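Local coordinates for protein laccase (Botrytis aclada, PDB 3SQR) that oxidises phenolic substrates with molecular oxygen as a multicopper laccase and probably takes part in lignin degradation and the detoxification of lignin-derived products, at residues Y162-Y167 with G308-V313; N290-I295 with R498-A503. One frame throughout, in Å; residues are numbered along the deposited sequence.

Interaction 1. Residues Y162-Y167 with G308-V313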
loop_
_atom_site.group_PDB
_atom_site.type_symbol
_atom_site.label_atom_id
_atom_site.label_comp_id
_atom_site.label_asym_id
_atom_site.label_seq_id
_atom_site.Cartn_x
_atom_site.Cartn_y
_atom_site.Cartn_z
ATOM N N TYR A 162 7.012 12.455 -4.752
ATOM C CA TYR A 162 5.742 13.122 -5.016
ATOM C C TYR A 162 4.792 12.171 -5.704
ATOM O O TYR A 162 5.179 11.261 -6.441
ATOM C CB TYR A 162 5.937 14.457 -5.759
ATOM C CG TYR A 162 6.620 14.305 -7.072
ATOM C CD1 TYR A 162 5.880 14.062 -8.241
ATOM C CD2 TYR A 162 8.010 14.330 -7.157
ATOM C CE1 TYR A 162 6.538 13.863 -9.461
ATOM C CE2 TYR A 162 8.659 14.115 -8.344
ATOM C CZ TYR A 162 7.923 13.892 -9.503
ATOM O OH TYR A 162 8.529 13.721 -10.714
ATOM N N GLY A 163 3.530 12.363 -5.367
ATOM C CA GLY A 163 2.465 11.584 -5.955
ATOM C C GLY A 163 1.485 11.105 -4.887
ATOM O O GLY A 163 1.233 11.766 -3.892
ATOM N N THR A 164 0.889 9.981 -5.188
ATOM C CA THR A 164 -0.164 9.386 -4.395
ATOM C C THR A 164 0.310 8.207 -3.594
ATOM O O THR A 164 0.818 7.212 -4.116
ATOM C CB THR A 164 -1.263 8.860 -5.348
ATOM O OG1 THR A 164 -1.735 9.947 -6.160
ATOM C CG2 THR A 164 -2.409 8.253 -4.576
ATOM N N THR A 165 0.037 8.299 -2.317
ATOM C CA THR A 165 0.200 7.128 -1.484
ATOM C C THR A 165 -0.775 7.201 -0.335
ATOM O O THR A 165 -1.780 7.928 -0.380
ATOM C CB THR A 165 1.676 6.852 -1.093
ATOM O OG1 THR A 165 1.741 5.509 -0.622
ATOM C CG2 THR A 165 2.204 7.875 -0.043
ATOM N N TRP A 166 -0.491 6.396 0.682
ATOM C CA TRP A 166 -1.401 6.231 1.778
ATOM C C TRP A 166 -0.554 5.907 2.987
ATOM O O TRP A 166 0.581 5.508 2.839
ATOM C CB TRP A 166 -2.434 5.156 1.497
ATOM C CG TRP A 166 -1.955 3.750 1.180
ATOM C CD1 TRP A 166 -1.019 3.364 0.228
ATOM C CD2 TRP A 166 -2.460 2.538 1.737
ATOM N NE1 TRP A 166 -0.964 1.985 0.168
ATOM C CE2 TRP A 166 -1.806 1.460 1.102
ATOM C CE3 TRP A 166 -3.395 2.252 2.724
ATOM C CZ2 TRP A 166 -2.029 0.122 1.482
ATOM C CZ3 TRP A 166 -3.665 0.947 3.083
ATOM C CH2 TRP A 166 -2.977 -0.127 2.474
ATOM N N TYR A 167 -1.131 6.109 4.151
ATOM C CA TYR A 167 -0.460 5.689 5.401
ATOM C C TYR A 167 -1.390 4.709 6.044
ATOM O O TYR A 167 -2.625 4.816 5.920
ATOM C CB TYR A 167 -0.142 6.870 6.309
ATOM C CG TYR A 167 -1.328 7.644 6.796
ATOM C CD1 TYR A 167 -1.952 8.575 6.022
ATOM C CD2 TYR A 167 -1.812 7.466 8.095
ATOM C CE1 TYR A 167 -3.053 9.313 6.510
ATOM C CE2 TYR A 167 -2.888 8.184 8.571
ATOM C CZ TYR A 167 -3.522 9.101 7.761
ATOM O OH TYR A 167 -4.587 9.763 8.250
ATOM N N GLY A 308 -2.219 -2.181 -2.277
ATOM C CA GLY A 308 -1.133 -1.273 -1.935
ATOM C C GLY A 308 -0.585 -0.500 -3.121
ATOM O O GLY A 308 0.115 0.511 -2.898
ATOM N N GLN A 309 -0.961 -0.922 -4.328
ATOM C CA GLN A 309 -0.677 -0.179 -5.531
ATOM C C GLN A 309 -1.516 1.094 -5.650
ATOM O O GLN A 309 -2.673 1.130 -5.186
ATOM C CB GLN A 309 -0.886 -1.026 -6.765
ATOM C CG GLN A 309 0.117 -2.077 -6.922
ATOM C CD GLN A 309 0.072 -2.757 -8.269
ATOM O OE1 GLN A 309 -1.004 -2.948 -8.828
ATOM N NE2 GLN A 309 1.218 -3.230 -8.730
ATOM N N ARG A 310 -0.920 2.126 -6.298
ATOM C CA ARG A 310 -1.554 3.370 -6.603
ATOM C C ARG A 310 -1.382 3.566 -8.046
ATOM O O ARG A 310 -0.402 3.110 -8.603
ATOM C CB ARG A 310 -0.962 4.597 -5.866
ATOM C CG ARG A 310 -1.222 4.562 -4.391
ATOM C CD ARG A 310 -0.248 3.703 -3.674
ATOM N NE ARG A 310 1.052 4.326 -3.659
ATOM C CZ ARG A 310 2.217 3.683 -3.511
ATOM N NH1 ARG A 310 2.275 2.371 -3.468
ATOM N NH2 ARG A 310 3.332 4.393 -3.450
ATOM N N TYR A 311 -2.370 4.219 -8.638
ATOM C CA TYR A 311 -2.209 4.796 -9.969
ATOM C C TYR A 311 -2.794 6.157 -9.945
ATOM O O TYR A 311 -3.871 6.394 -9.353
ATOM C CB TYR A 311 -2.919 3.946 -10.993
ATOM C CG TYR A 311 -2.209 2.679 -11.350
ATOM C CD1 TYR A 311 -1.162 2.673 -12.263
ATOM C CD2 TYR A 311 -2.550 1.489 -10.738
ATOM C CE1 TYR A 311 -0.533 1.510 -12.591
ATOM C CE2 TYR A 311 -1.927 0.308 -11.075
ATOM C CZ TYR A 311 -0.917 0.320 -11.990
ATOM O OH TYR A 311 -0.310 -0.817 -12.323
ATOM N N ASP A 312 -2.175 7.045 -10.704
ATOM C CA ASP A 312 -2.726 8.343 -10.925
ATOM C C ASP A 312 -3.169 8.270 -12.392
ATOM O O ASP A 312 -2.421 7.812 -13.265
ATOM C CB ASP A 312 -1.735 9.471 -10.791
ATOM C CG ASP A 312 -1.378 9.790 -9.366
ATOM O OD1 ASP A 312 -0.613 9.008 -8.840
ATOM O OD2 ASP A 312 -1.834 10.803 -8.795
ATOM N N VAL A 313 -4.416 8.672 -12.589
ATOM C CA VAL A 313 -4.982 8.774 -13.951
ATOM C C VAL A 313 -5.630 10.121 -14.170
ATOM O O VAL A 313 -6.151 10.759 -13.299
ATOM C CB VAL A 313 -6.002 7.628 -14.204
ATOM C CG1 VAL A 313 -5.360 6.259 -13.927
ATOM C CG2 VAL A 313 -7.266 7.843 -13.280
HETATM O O HOH W 1 1.969 9.052 -7.838
#
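Arg310 folds its aliphatic part over the backbone carbonyl of Thr164, with CG 3.4 Å from Thr164 O, and then donates a hydrogen bond to that oxygen from its own guanidinium. The bond from Arg310 NE to Thr164 O is 2.9 Å long and nearly straight (169° at the hydrogen), and the oxygen lies in the guanidinium plane. Bends at chi2 and chi3 curl the chain back on itself, which also brings NH1 within 2.9 Å of Gly308 O, two residues earlier in the same segment. Two carbonyls at its edge thus fix the rotation of the guanidinium, while Thr165 OG1 rests over one face; that hydroxyl is hydrogen-bonded to His126 O instead. NH2 forms a salt bridge with Asp500.

Further along, Thr164 OG1 donates to Asp312 OD2 over 2.8 Å, meeting the carboxylate oxygen on its syn side but tilted somewhat out of the carboxylate plane. The two side chains run past each other in opposite directions. A water joins the same residues by a second route, accepting from Thr164 N (3.0 Å) and lying where it can donate to Asp312 OD1. Arg264 makes a salt bridge to Asp312 OD2, and Arg266 bonds to Thr164 OG1, extending this buried polar network.

At the other end, the Trp166 indole packs against Gly308, with Gly308 CA 3.8 Å from Trp166 CZ2. Arg310 CD approaches CD1 of the ring obliquely, and the indole and guanidinium planes are 51° apart.

The strand segments 163-167 and 310-313 run roughly antiparallel (145°) with axes 7.0 Å apart, but they belong to different sheets, and the contact is made by side chains, to one another and to the other segment's backbone, and by a water. Strand 163-169 pairs with 180-186 and 123-125 in the first cupredoxin-like domain, whereas 310-316 lies between 262-269 and 285-290 in the second.

Interaction 2. Residues N290-I295 with R498-A503; sequences NDLVPI and RRDVAA
Asp291 meets Arg499 in a side-on salt bridge, reaching from a type II' beta turn (Asn290 to Val293) in the second cupredoxin-like domain to the third. Arg499 NE lies 2.9 Å from Asp291 OD2 and NH2 lies 2.8 Å from OD1. Both bonds are nearly straight and lie in the guanidinium plane, yet they reach the carboxylate from above its own plane, the two groups being turned 65° apart. Asp291 OD2 also accepts from the backbone N of Asp500 and of Val501, so three donors grip this one buried oxygen.

Around this core, Asn290 CB covers one face of the Arg499 guanidinium, 3.6 Å above its plane. Val293 wedges CG2 against Arg498 O, while its CG1, anti to the backbone N (chi1 180°), lies over a face of the Arg498 guanidinium, which is bonded to Leu380 O and Tyr59 OH.

The turn is closed by paired backbone bonds between Asn290 and Val293, and Arg310 N anchors Asp291 OD1 from the adjacent strand. Asp500 turns its carboxylate towards Arg310 and His126; a water accepts from Leu292 N at 2.8 Å and donates to Asp500 OD2 at 2.6 Å.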
loop_
_atom_site.group_PDB
_atom_site.type_symbol
_atom_site.label_atom_id
_atom_site.label_comp_id
_atom_site.label_asym_id
_atom_site.label_seq_id
_atom_site.Cartn_x
_atom_site.Cartn_y
_atom_site.Cartn_z
ATOM N N ASN A 290 2.533 5.366 -11.485
ATOM C CA ASN A 290 2.297 4.198 -10.741
ATOM C C ASN A 290 2.997 4.309 -9.402
ATOM O O ASN A 290 4.106 4.763 -9.323
ATOM C CB ASN A 290 2.640 2.927 -11.516
ATOM C CG ASN A 290 4.110 2.766 -11.949
ATOM O OD1 ASN A 290 5.091 3.365 -11.410
ATOM N ND2 ASN A 290 4.281 1.872 -12.871
ATOM N N ASP A 291 2.284 3.942 -8.353
ATOM C CA ASP A 291 2.772 4.221 -7.026
ATOM C C ASP A 291 3.332 5.641 -6.942
ATOM O O ASP A 291 2.588 6.546 -7.238
ATOM C CB ASP A 291 3.772 3.111 -6.661
ATOM C CG ASP A 291 3.116 1.721 -6.678
ATOM O OD1 ASP A 291 1.872 1.612 -6.848
ATOM O OD2 ASP A 291 3.866 0.712 -6.503
ATOM N N LEU A 292 4.592 5.860 -6.494
ATOM C CA LEU A 292 5.172 7.208 -6.410
ATOM C C LEU A 292 6.174 7.495 -7.522
ATOM O O LEU A 292 7.071 8.318 -7.365
ATOM C CB LEU A 292 5.776 7.487 -5.031
ATOM C CG LEU A 292 4.751 7.589 -3.895
ATOM C CD1 LEU A 292 5.421 7.192 -2.494
ATOM C CD2 LEU A 292 4.209 8.973 -3.804
ATOM N N VAL A 293 5.879 6.912 -8.677
ATOM C CA VAL A 293 6.740 7.102 -9.873
ATOM C C VAL A 293 5.891 7.510 -11.066
ATOM O O VAL A 293 5.080 6.727 -11.600
ATOM C CB VAL A 293 7.428 5.822 -10.171
ATOM C CG1 VAL A 293 8.352 5.924 -11.424
ATOM C CG2 VAL A 293 8.272 5.309 -8.936
ATOM N N PRO A 294 6.115 8.727 -11.526
ATOM C CA PRO A 294 5.481 9.178 -12.740
ATOM C C PRO A 294 5.914 8.359 -13.952
ATOM O O PRO A 294 7.067 7.990 -14.085
ATOM C CB PRO A 294 5.967 10.631 -12.818
ATOM C CG PRO A 294 6.205 11.020 -11.455
ATOM C CD PRO A 294 6.855 9.839 -10.902
ATOM N N ILE A 295 4.951 8.040 -14.823
ATOM C CA ILE A 295 5.218 7.209 -15.981
ATOM C C ILE A 295 4.834 7.986 -17.233
ATOM O O ILE A 295 4.109 8.943 -17.175
ATOM C CB ILE A 295 4.463 5.848 -15.965
ATOM C CG1 ILE A 295 2.954 6.025 -15.955
ATOM C CG2 ILE A 295 4.885 4.991 -14.684
ATOM C CD1 ILE A 295 2.148 4.707 -16.274
ATOM N N ARG A 498 9.005 0.763 -12.392
ATOM C CA ARG A 498 9.636 1.116 -11.133
ATOM C C ARG A 498 8.537 1.626 -10.238
ATOM O O ARG A 498 7.779 2.519 -10.626
ATOM C CB ARG A 498 10.706 2.195 -11.370
ATOM C CG ARG A 498 11.552 2.592 -10.171
ATOM C CD ARG A 498 12.685 3.510 -10.592
ATOM N NE ARG A 498 12.289 4.874 -10.872
ATOM C CZ ARG A 498 12.400 5.498 -12.051
ATOM N NH1 ARG A 498 12.847 4.857 -13.088
ATOM N NH2 ARG A 498 12.062 6.755 -12.186
ATOM N N ARG A 499 8.447 1.011 -9.051
ATOM C CA ARG A 499 7.362 1.264 -8.176
ATOM C C ARG A 499 7.653 0.605 -6.836
ATOM O O ARG A 499 8.792 0.199 -6.558
ATOM C CB ARG A 499 6.052 0.754 -8.803
ATOM C CG ARG A 499 5.912 -0.785 -8.856
ATOM C CD ARG A 499 4.642 -1.267 -9.585
ATOM N NE ARG A 499 3.448 -0.540 -9.122
ATOM C CZ ARG A 499 2.311 -0.435 -9.806
ATOM N NH1 ARG A 499 2.193 -0.946 -11.015
ATOM N NH2 ARG A 499 1.322 0.299 -9.311
ATOM N N ASP A 500 6.672 0.535 -5.945
ATOM C CA ASP A 500 6.934 -0.142 -4.645
ATOM C C ASP A 500 6.051 -1.314 -4.253
ATOM O O ASP A 500 6.350 -2.033 -3.303
ATOM C CB ASP A 500 6.955 0.922 -3.503
ATOM C CG ASP A 500 5.644 1.659 -3.345
ATOM O OD1 ASP A 500 4.662 0.978 -2.994
ATOM O OD2 ASP A 500 5.627 2.910 -3.592
ATOM N N VAL A 501 5.020 -1.584 -5.064
ATOM C CA VAL A 501 4.204 -2.805 -4.891
ATOM C C VAL A 501 4.044 -3.458 -6.260
ATOM O O VAL A 501 3.673 -2.811 -7.241
ATOM C CB VAL A 501 2.806 -2.552 -4.290
ATOM C CG1 VAL A 501 2.024 -3.827 -4.255
ATOM C CG2 VAL A 501 2.878 -1.974 -2.912
ATOM N N ALA A 502 4.376 -4.730 -6.375
ATOM C CA ALA A 502 4.217 -5.448 -7.641
ATOM C C ALA A 502 3.881 -6.902 -7.379
ATOM O O ALA A 502 4.310 -7.510 -6.391
ATOM C CB ALA A 502 5.522 -5.337 -8.474
ATOM N N ALA A 503 3.100 -7.455 -8.267
ATOM C CA ALA A 503 2.607 -8.803 -8.138
ATOM C C ALA A 503 3.672 -9.840 -8.348
ATOM O O ALA A 503 4.404 -9.786 -9.344
ATOM C CB ALA A 503 1.465 -9.044 -9.150
HETATM O O HOH W 2 6.704 4.160 -5.660
#

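In the fold
Interactions 1 and 2, with centres about 8 Å apart, join all three cupredoxin-like domains through one buried charge network. Arg310 NH2 of interaction 1 forms a 2.7 Å salt bridge with Asp500 OD2 of interaction 2, and Tyr311 OH is 2.8 Å from Arg499 NH1, probably a hydrogen bond. Both contacts border the copper cluster. Asp500 OD1 bonds to NE2 of His126, a copper ligand, and the Trp166 ring stacks on this same histidine and meets His168, another ligand. The Trp166 side chain comes within about 4 Å of a bound copper ion, and the Val501 side chain lies about 6 Å from a bound copper ion, not necessarily the same one.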